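Local atomic coordinates of papillomavirus transcription factor E2 (Human papillomavirus type 18, PDB entry 1QQH), a protein that probably regulates transcription of the viral genome, acting through its N-terminal activation domain. Residues A[66-77]-A[93-104]. The protein carries 1 engineered substitution. Sequence-based numbering, arbitrary orientation.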
loop_
_atom_site.group_PDB
_atom_site.type_symbol
_atom_site.label_atom_id
_atom_site.label_comp_id
_atom_site.label_asym_id
_atom_site.label_seq_id
_atom_site.Cartn_x
_atom_site.Cartn_y
_atom_site.Cartn_z
ATOM N N TYR A 66 -19.603 14.111 8.334
ATOM C CA TYR A 66 -18.157 14.231 8.219
ATOM C C TYR A 66 -17.505 12.975 8.751
ATOM O O TYR A 66 -18.111 12.222 9.515
ATOM C CB TYR A 66 -17.622 15.423 8.998
ATOM C CG TYR A 66 -18.282 16.709 8.623
ATOM C CD1 TYR A 66 -19.483 17.092 9.222
ATOM C CD2 TYR A 66 -17.750 17.520 7.626
ATOM C CE1 TYR A 66 -20.133 18.233 8.839
ATOM C CE2 TYR A 66 -18.405 18.679 7.232
ATOM C CZ TYR A 66 -19.597 19.020 7.847
ATOM O OH TYR A 66 -20.279 20.133 7.459
ATOM N N VAL A 67 -16.261 12.753 8.351
ATOM C CA VAL A 67 -15.549 11.568 8.790
ATOM C C VAL A 67 -14.473 11.897 9.801
ATOM O O VAL A 67 -13.590 12.718 9.544
ATOM C CB VAL A 67 -14.894 10.823 7.601
ATOM C CG1 VAL A 67 -14.093 9.620 8.113
ATOM C CG2 VAL A 67 -15.961 10.361 6.624
ATOM N N ALA A 68 -14.568 11.254 10.960
ATOM C CA ALA A 68 -13.587 11.420 12.026
ATOM C C ALA A 68 -12.761 10.137 12.004
ATOM O O ALA A 68 -13.286 9.050 12.243
ATOM C CB ALA A 68 -14.286 11.570 13.362
ATOM N N TRP A 69 -11.477 10.262 11.713
ATOM C CA TRP A 69 -10.600 9.102 11.632
ATOM C C TRP A 69 -10.132 8.569 12.986
ATOM O O TRP A 69 -9.590 9.311 13.800
ATOM C CB TRP A 69 -9.401 9.456 10.761
ATOM C CG TRP A 69 -9.818 9.997 9.416
ATOM C CD1 TRP A 69 -9.870 11.309 9.032
ATOM C CD2 TRP A 69 -10.275 9.232 8.293
ATOM N NE1 TRP A 69 -10.327 11.404 7.742
ATOM C CE2 TRP A 69 -10.586 10.146 7.265
ATOM C CE3 TRP A 69 -10.449 7.860 8.056
ATOM C CZ2 TRP A 69 -11.067 9.735 6.021
ATOM C CZ3 TRP A 69 -10.927 7.450 6.816
ATOM C CH2 TRP A 69 -11.229 8.388 5.814
ATOM N N ASP A 70 -10.350 7.279 13.237
ATOM C CA ASP A 70 -9.930 6.681 14.509
ATOM C C ASP A 70 -8.441 6.901 14.723
ATOM O O ASP A 70 -7.992 7.136 15.841
ATOM C CB ASP A 70 -10.212 5.178 14.547
ATOM C CG ASP A 70 -11.670 4.855 14.845
ATOM O OD1 ASP A 70 -12.395 5.729 15.361
ATOM O OD2 ASP A 70 -12.088 3.710 14.578
ATOM N N SER A 71 -7.674 6.836 13.640
ATOM C CA SER A 71 -6.240 7.017 13.735
ATOM C C SER A 71 -5.713 7.948 12.668
ATOM O O SER A 71 -5.951 7.742 11.489
ATOM C CB SER A 71 -5.537 5.663 13.617
ATOM O OG SER A 71 -6.002 4.771 14.617
ATOM N N VAL A 72 -4.989 8.974 13.096
ATOM C CA VAL A 72 -4.402 9.935 12.178
ATOM C C VAL A 72 -2.890 9.826 12.274
ATOM O O VAL A 72 -2.323 9.862 13.373
ATOM C CB VAL A 72 -4.824 11.370 12.531
ATOM C CG1 VAL A 72 -4.066 12.366 11.652
ATOM C CG2 VAL A 72 -6.328 11.525 12.349
ATOM N N TYR A 73 -2.244 9.676 11.123
ATOM C CA TYR A 73 -0.795 9.554 11.061
ATOM C C TYR A 73 -0.206 10.797 10.422
ATOM O O TYR A 73 -0.391 11.051 9.231
ATOM C CB TYR A 73 -0.384 8.317 10.251
ATOM C CG TYR A 73 -0.941 7.015 10.786
ATOM C CD1 TYR A 73 -2.310 6.775 10.791
ATOM C CD2 TYR A 73 -0.101 6.035 11.313
ATOM C CE1 TYR A 73 -2.837 5.590 11.308
ATOM C CE2 TYR A 73 -0.613 4.850 11.836
ATOM C CZ TYR A 73 -1.981 4.632 11.832
ATOM O OH TYR A 73 -2.506 3.474 12.354
ATOM N N TYR A 74 0.499 11.581 11.229
ATOM C CA TYR A 74 1.122 12.796 10.739
ATOM C C TYR A 74 2.621 12.665 10.925
ATOM O O TYR A 74 3.091 11.822 11.690
ATOM C CB TYR A 74 0.590 14.006 11.510
ATOM C CG TYR A 74 0.932 14.011 12.981
ATOM C CD1 TYR A 74 2.080 14.653 13.443
ATOM C CD2 TYR A 74 0.094 13.395 13.918
ATOM C CE1 TYR A 74 2.389 14.694 14.800
ATOM C CE2 TYR A 74 0.395 13.426 15.287
ATOM C CZ TYR A 74 1.543 14.083 15.721
ATOM O OH TYR A 74 1.843 14.156 17.065
ATOM N N MET A 75 3.372 13.494 10.216
ATOM C CA MET A 75 4.819 13.462 10.316
ATOM C C MET A 75 5.332 14.721 11.026
ATOM O O MET A 75 4.947 15.839 10.684
ATOM C CB MET A 75 5.427 13.348 8.917
ATOM C CG MET A 75 6.943 13.216 8.904
ATOM S SD MET A 75 7.624 13.160 7.220
ATOM C CE MET A 75 8.123 11.424 7.105
ATOM N N THR A 76 6.183 14.530 12.030
ATOM C CA THR A 76 6.741 15.658 12.766
ATOM C C THR A 76 7.711 16.412 11.863
ATOM O O THR A 76 8.063 15.943 10.778
ATOM C CB THR A 76 7.510 15.197 14.024
ATOM O OG1 THR A 76 8.705 14.511 13.637
ATOM C CG2 THR A 76 6.651 14.263 14.858
ATOM N N ASP A 77 8.136 17.586 12.309
ATOM C CA ASP A 77 9.077 18.390 11.540
ATOM C C ASP A 77 10.304 17.513 11.289
ATOM O O ASP A 77 10.831 17.455 10.179
ATOM C CB ASP A 77 9.463 19.630 12.342
ATOM C CG ASP A 77 8.270 20.255 13.052
ATOM O OD1 ASP A 77 7.332 20.716 12.362
ATOM O OD2 ASP A 77 8.269 20.278 14.304
ATOM N N LEU A 93 -13.405 19.130 13.813
ATOM C CA LEU A 93 -12.594 17.921 13.963
ATOM C C LEU A 93 -11.126 18.297 14.002
ATOM O O LEU A 93 -10.657 19.102 13.197
ATOM C CB LEU A 93 -12.826 16.958 12.803
ATOM C CG LEU A 93 -14.270 16.566 12.490
ATOM C CD1 LEU A 93 -14.260 15.531 11.367
ATOM C CD2 LEU A 93 -14.955 16.008 13.733
ATOM N N TYR A 94 -10.394 17.718 14.941
ATOM C CA TYR A 94 -8.983 18.020 15.044
ATOM C C TYR A 94 -8.200 16.822 15.563
ATOM O O TYR A 94 -8.771 15.824 16.001
ATOM C CB TYR A 94 -8.782 19.228 15.982
ATOM C CG TYR A 94 -9.108 18.976 17.451
ATOM C CD1 TYR A 94 -8.119 18.562 18.347
ATOM C CD2 TYR A 94 -10.398 19.160 17.943
ATOM C CE1 TYR A 94 -8.403 18.341 19.702
ATOM C CE2 TYR A 94 -10.698 18.944 19.291
ATOM C CZ TYR A 94 -9.693 18.534 20.166
ATOM O OH TYR A 94 -9.984 18.310 21.494
ATOM N N TYR A 95 -6.885 16.921 15.477
ATOM C CA TYR A 95 -6.018 15.898 16.008
ATOM C C TYR A 95 -4.915 16.697 16.686
ATOM O O TYR A 95 -4.621 17.823 16.277
ATOM C CB TYR A 95 -5.469 14.985 14.903
ATOM C CG TYR A 95 -4.613 15.646 13.842
ATOM C CD1 TYR A 95 -3.221 15.533 13.869
ATOM C CD2 TYR A 95 -5.196 16.327 12.773
ATOM C CE1 TYR A 95 -2.434 16.076 12.857
ATOM C CE2 TYR A 95 -4.425 16.873 11.760
ATOM C CZ TYR A 95 -3.047 16.744 11.805
ATOM O OH TYR A 95 -2.283 17.274 10.790
ATOM N N VAL A 96 -4.337 16.145 17.745
ATOM C CA VAL A 96 -3.281 16.853 18.450
ATOM C C VAL A 96 -1.984 16.574 17.720
ATOM O O VAL A 96 -1.573 15.423 17.592
ATOM C CB VAL A 96 -3.178 16.383 19.918
ATOM C CG1 VAL A 96 -2.133 17.200 20.659
ATOM C CG2 VAL A 96 -4.534 16.517 20.592
ATOM N N LYS A 97 -1.363 17.631 17.218
ATOM C CA LYS A 97 -0.114 17.497 16.494
ATOM C C LYS A 97 1.012 18.128 17.305
ATOM O O LYS A 97 1.135 19.356 17.379
ATOM C CB LYS A 97 -0.220 18.175 15.132
ATOM C CG LYS A 97 1.019 18.013 14.274
ATOM C CD LYS A 97 0.862 18.719 12.941
ATOM C CE LYS A 97 2.088 18.527 12.066
ATOM N NZ LYS A 97 1.929 19.240 10.774
ATOM N N GLU A 98 1.831 17.279 17.914
ATOM C CA GLU A 98 2.935 17.751 18.732
ATOM C C GLU A 98 2.380 18.659 19.829
ATOM O O GLU A 98 2.806 19.801 19.993
ATOM C CB GLU A 98 3.955 18.497 17.860
ATOM C CG GLU A 98 4.586 17.616 16.769
ATOM C CD GLU A 98 5.641 18.340 15.942
ATOM O OE1 GLU A 98 6.684 18.722 16.513
ATOM O OE2 GLU A 98 5.431 18.527 14.723
ATOM N N GLY A 99 1.399 18.130 20.555
ATOM C CA GLY A 99 0.782 18.855 21.654
ATOM C C GLY A 99 -0.258 19.914 21.338
ATOM O O GLY A 99 -0.898 20.433 22.261
ATOM N N TYR A 100 -0.447 20.240 20.061
ATOM C CA TYR A 100 -1.421 21.266 19.691
ATOM C C TYR A 100 -2.602 20.803 18.847
ATOM O O TYR A 100 -2.438 20.101 17.843
ATOM C CB TYR A 100 -0.718 22.424 18.981
ATOM C CG TYR A 100 0.252 23.148 19.876
ATOM C CD1 TYR A 100 1.528 22.634 20.108
ATOM C CD2 TYR A 100 -0.128 24.310 20.554
ATOM C CE1 TYR A 100 2.403 23.256 20.999
ATOM C CE2 TYR A 100 0.740 24.940 21.450
ATOM C CZ TYR A 100 1.999 24.405 21.668
ATOM O OH TYR A 100 2.851 24.995 22.575
ATOM N N ASN A 101 -3.798 21.209 19.264
ATOM C CA ASN A 101 -5.015 20.861 18.549
ATOM C C ASN A 101 -4.946 21.414 17.134
ATOM O O ASN A 101 -4.732 22.601 16.942
ATOM C CB ASN A 101 -6.233 21.440 19.260
ATOM C CG ASN A 101 -6.432 20.856 20.647
ATOM O OD1 ASN A 101 -5.798 19.858 21.016
ATOM N ND2 ASN A 101 -7.327 21.470 21.422
ATOM N N THR A 102 -5.133 20.546 16.149
ATOM C CA THR A 102 -5.083 20.952 14.748
ATOM C C THR A 102 -6.381 20.564 14.046
ATOM O O THR A 102 -6.646 19.383 13.828
ATOM C CB THR A 102 -3.910 20.263 14.039
ATOM O OG1 THR A 102 -2.729 20.433 14.832
ATOM C CG2 THR A 102 -3.680 20.860 12.652
ATOM N N PHE A 103 -7.192 21.556 13.700
ATOM C CA PHE A 103 -8.460 21.292 13.027
ATOM C C PHE A 103 -8.322 21.056 11.529
ATOM O O PHE A 103 -7.516 21.701 10.872
ATOM C CB PHE A 103 -9.432 22.460 13.241
ATOM C CG PHE A 103 -9.904 22.596 14.647
ATOM C CD1 PHE A 103 -9.083 23.156 15.615
ATOM C CD2 PHE A 103 -11.155 22.112 15.019
ATOM C CE1 PHE A 103 -9.493 23.231 16.936
ATOM C CE2 PHE A 103 -11.580 22.179 16.333
ATOM C CZ PHE A 103 -10.744 22.742 17.302
ATOM N N TYR A 104 -9.095 20.119 10.993
ATOM C CA TYR A 104 -9.084 19.886 9.555
ATOM C C TYR A 104 -10.501 20.075 9.010
ATOM O O TYR A 104 -10.789 19.805 7.842
ATOM C CB TYR A 104 -8.507 18.505 9.199
ATOM C CG TYR A 104 -9.189 17.289 9.781
ATOM C CD1 TYR A 104 -10.262 16.690 9.130
ATOM C CD2 TYR A 104 -8.696 16.684 10.940
ATOM C CE1 TYR A 104 -10.829 15.505 9.608
ATOM C CE2 TYR A 104 -9.249 15.503 11.428
ATOM C CZ TYR A 104 -10.314 14.915 10.755
ATOM O OH TYR A 104 -10.843 13.736 11.224
HETATM O O HOH W 1 -0.377 13.891 19.442
#
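In the antiparallel sheet of the E2 activation domain, the hairpin of strands 92-97 and 100-103, closed by a type I' turn from Lys97 to Tyr100, packs through its side chains against strand 63-75, which is broken by a classic beta bulge where Asp70 and Ser71 face Lys47. Strand 81-89 pairs with both strands 63-75 and 92-97, so they meet as second neighbours. Tyr74 lies on the hairpin at its turn. With chi1 at 64°, its ring receives Lys97 and Tyr95 on the same side: the extended lysine chain passes over the face, CG 4.0 Å from the Tyr74 ring centroid, while the Tyr95 ring, its plane tilted by 42°, brings CE1 obliquely to 3.8 Å from Tyr74 CD2. Glu98 N donates a nearly straight hydrogen bond (162°) to Tyr74 OH at 3.2 Å, tying the phenol to the turn backbone, and a water bridges the same hydroxyl to Val96 O. The Tyr95 ring is sandwiched between Val72 CG1 on one face and Thr102 CB on the other. At the far end, Leu93 CD1 touches Tyr66 CB at 4.1 Å, and Tyr104 crosses Trp69 at about a right angle, its hydroxyl hydrogen-bonded to Thr86 of strand 81-89. Where strand 63-75 ends, Asp77 meets Glu98 of the turn, an uncertain approach because Asp77 is poorly ordered: its OD2 lies 3.1 Å from Glu98 OE1.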